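Local coordinates for protein putative hydrolase (Shewanella frigidimarina, PDB 3LHO) that probably acts as an iron-dependent dioxygenase of the 2-oxoadipate dioxygenase/decarboxylase family, within the glyoxalase clan, at residues A50-S55 and G114-V119. Sequence-based numbering, arbitrary orientation.
Sequences AKVNLS and GLIDQV. With SO4 (sulfate ion), chain C.
Ile116 O is gripped by two donors, Lys51 NZ, 3.1 Å away, and the backbone N of Val119, which arrive from opposite faces of the carbonyl plane. The same Lys51 NZ makes its shorter bond, 2.7 Å, to Val119 O, this time lying in the plane of the carbonyl with a C=O...N angle of 151°. One lysine thus spans the two ends of the type I beta turn that runs from Ile116 to Val119 and is itself closed by the Val119 N to Ile116 O bond, a worked example of one cation bridging the two carbonyls at the ends of a turn. To get there, Lys51 holds CG anti to the backbone N (chi1 -163°) and bends once, at chi3 (-60°), its CD passing 4.0 Å from Val119 CB as the two side chains run antiparallel past one another. The turn lies next to helix 106-116, while the lysine sits in the short 3-10 segment on the way from strand 39-47 of the central mixed sheet to helix 54-62; the contact therefore joins two connections at the periphery of this glyoxalase-clan protein. With an alanine in place of Lys51, both carbonyls would probably lose their shared ammonium donor, leaving the turn bond from Val119 N to Ile116 O in place and the two segments held together chiefly by apolar packing. That packing lies beside the polar bridge, where Val52 and Ile116 meet end to end through their methyls, CG2 to CG2 at 3.8 Å, and Val52 CG1 comes to 4.3 Å from Val119 CG1. Tyr161 also touches Val52, and Trp136 packs on Val119. Asp117 OD1 lies 5.1 Å from Lys51 NZ, too far to pair with it.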
loop_
_atom_site.group_PDB
_atom_site.type_symbol
_atom_site.label_atom_id
_atom_site.label_comp_id
_atom_site.label_asym_id
_atom_site.label_seq_id
_atom_site.Cartn_x
_atom_site.Cartn_y
_atom_site.Cartn_z
ATOM N N ALA A 50 -10.659 6.605 15.665
ATOM C CA ALA A 50 -10.481 5.449 16.566
ATOM C C ALA A 50 -10.992 4.150 15.951
ATOM O O ALA A 50 -10.325 3.084 15.946
ATOM C CB ALA A 50 -11.204 5.726 17.943
ATOM N N LYS A 51 -12.178 4.226 15.416
ATOM C CA LYS A 51 -12.806 3.029 14.852
ATOM C C LYS A 51 -11.912 2.280 13.830
ATOM O O LYS A 51 -12.014 1.042 13.664
ATOM C CB LYS A 51 -14.110 3.401 14.151
ATOM C CG LYS A 51 -15.016 2.171 13.921
ATOM C CD LYS A 51 -16.278 2.438 13.048
ATOM C CE LYS A 51 -17.216 3.466 13.609
ATOM N NZ LYS A 51 -18.397 3.682 12.699
ATOM N N VAL A 52 -11.063 3.014 13.114
ATOM C CA VAL A 52 -10.325 2.454 11.968
ATOM C C VAL A 52 -8.858 2.877 11.975
ATOM O O VAL A 52 -8.208 2.815 10.960
ATOM C CB VAL A 52 -10.953 2.873 10.585
ATOM C CG1 VAL A 52 -12.346 2.332 10.422
ATOM C CG2 VAL A 52 -10.996 4.366 10.397
ATOM N N ASN A 53 -8.323 3.237 13.130
ATOM C CA ASN A 53 -6.990 3.845 13.176
ATOM C C ASN A 53 -5.850 2.845 12.891
ATOM O O ASN A 53 -6.087 1.678 12.650
ATOM C CB ASN A 53 -6.810 4.636 14.477
ATOM C CG ASN A 53 -6.660 3.794 15.674
ATOM O OD1 ASN A 53 -6.355 2.591 15.591
ATOM N ND2 ASN A 53 -6.801 4.421 16.842
ATOM N N LEU A 54 -4.634 3.358 12.827
ATOM C CA LEU A 54 -3.461 2.548 12.525
ATOM C C LEU A 54 -3.469 1.218 13.356
ATOM O O LEU A 54 -3.303 0.130 12.790
ATOM C CB LEU A 54 -2.192 3.399 12.780
ATOM C CG LEU A 54 -0.928 2.984 12.026
ATOM C CD1 LEU A 54 0.106 4.075 12.155
ATOM C CD2 LEU A 54 -0.415 1.645 12.568
ATOM N N SER A 55 -3.790 1.332 14.649
ATOM C CA SER A 55 -3.681 0.243 15.608
ATOM C C SER A 55 -4.722 -0.813 15.261
ATOM O O SER A 55 -4.457 -1.981 15.409
ATOM C CB SER A 55 -3.880 0.739 17.023
ATOM O OG SER A 55 -2.811 1.662 17.312
ATOM N N GLY A 114 -17.929 11.510 8.079
ATOM C CA GLY A 114 -19.157 11.010 7.525
ATOM C C GLY A 114 -19.041 9.674 6.837
ATOM O O GLY A 114 -19.989 8.868 6.855
ATOM N N LEU A 115 -17.889 9.426 6.206
ATOM C CA LEU A 115 -17.655 8.130 5.558
ATOM C C LEU A 115 -17.395 7.062 6.614
ATOM O O LEU A 115 -17.930 5.979 6.544
ATOM C CB LEU A 115 -16.459 8.231 4.599
ATOM C CG LEU A 115 -16.460 9.379 3.546
ATOM C CD1 LEU A 115 -15.251 9.269 2.645
ATOM C CD2 LEU A 115 -17.706 9.400 2.689
ATOM N N ILE A 116 -16.558 7.379 7.589
ATOM C CA ILE A 116 -16.179 6.382 8.603
ATOM C C ILE A 116 -17.327 6.067 9.556
ATOM O O ILE A 116 -17.399 4.976 10.071
ATOM C CB ILE A 116 -14.926 6.802 9.355
ATOM C CG1 ILE A 116 -13.757 7.016 8.355
ATOM C CG2 ILE A 116 -14.552 5.757 10.440
ATOM C CD1 ILE A 116 -13.463 5.788 7.514
ATOM N N ASP A 117 -18.263 7.009 9.740
ATOM C CA ASP A 117 -19.454 6.753 10.530
ATOM C C ASP A 117 -20.197 5.624 9.899
ATOM O O ASP A 117 -20.936 4.927 10.576
ATOM C CB ASP A 117 -20.396 7.960 10.590
ATOM C CG ASP A 117 -19.928 9.018 11.534
ATOM O OD1 ASP A 117 -18.962 8.782 12.279
ATOM O OD2 ASP A 117 -20.510 10.121 11.476
ATOM N N GLN A 118 -20.035 5.408 8.608
ATOM C CA GLN A 118 -20.794 4.302 7.973
ATOM C C GLN A 118 -20.180 2.910 8.128
ATOM O O GLN A 118 -20.840 1.887 7.814
ATOM C CB GLN A 118 -21.026 4.600 6.499
ATOM C CG GLN A 118 -21.897 5.828 6.251
ATOM C CD GLN A 118 -21.855 6.286 4.794
ATOM O OE1 GLN A 118 -22.337 5.589 3.901
ATOM N NE2 GLN A 118 -21.291 7.478 4.550
ATOM N N VAL A 119 -18.931 2.860 8.582
ATOM C CA VAL A 119 -18.244 1.596 8.858
ATOM C C VAL A 119 -18.838 0.931 10.120
ATOM O O VAL A 119 -18.818 1.501 11.208
ATOM C CB VAL A 119 -16.740 1.801 9.080
ATOM C CG1 VAL A 119 -16.056 0.449 9.449
ATOM C CG2 VAL A 119 -16.072 2.452 7.843
HETATM S S SO4 C . -12.577 9.329 17.184
HETATM O O1 SO4 C . -13.308 8.072 17.321
HETATM O O2 SO4 C . -11.201 9.103 16.721
HETATM O O3 SO4 C . -13.320 10.194 16.261
HETATM O O4 SO4 C . -12.474 9.941 18.509
#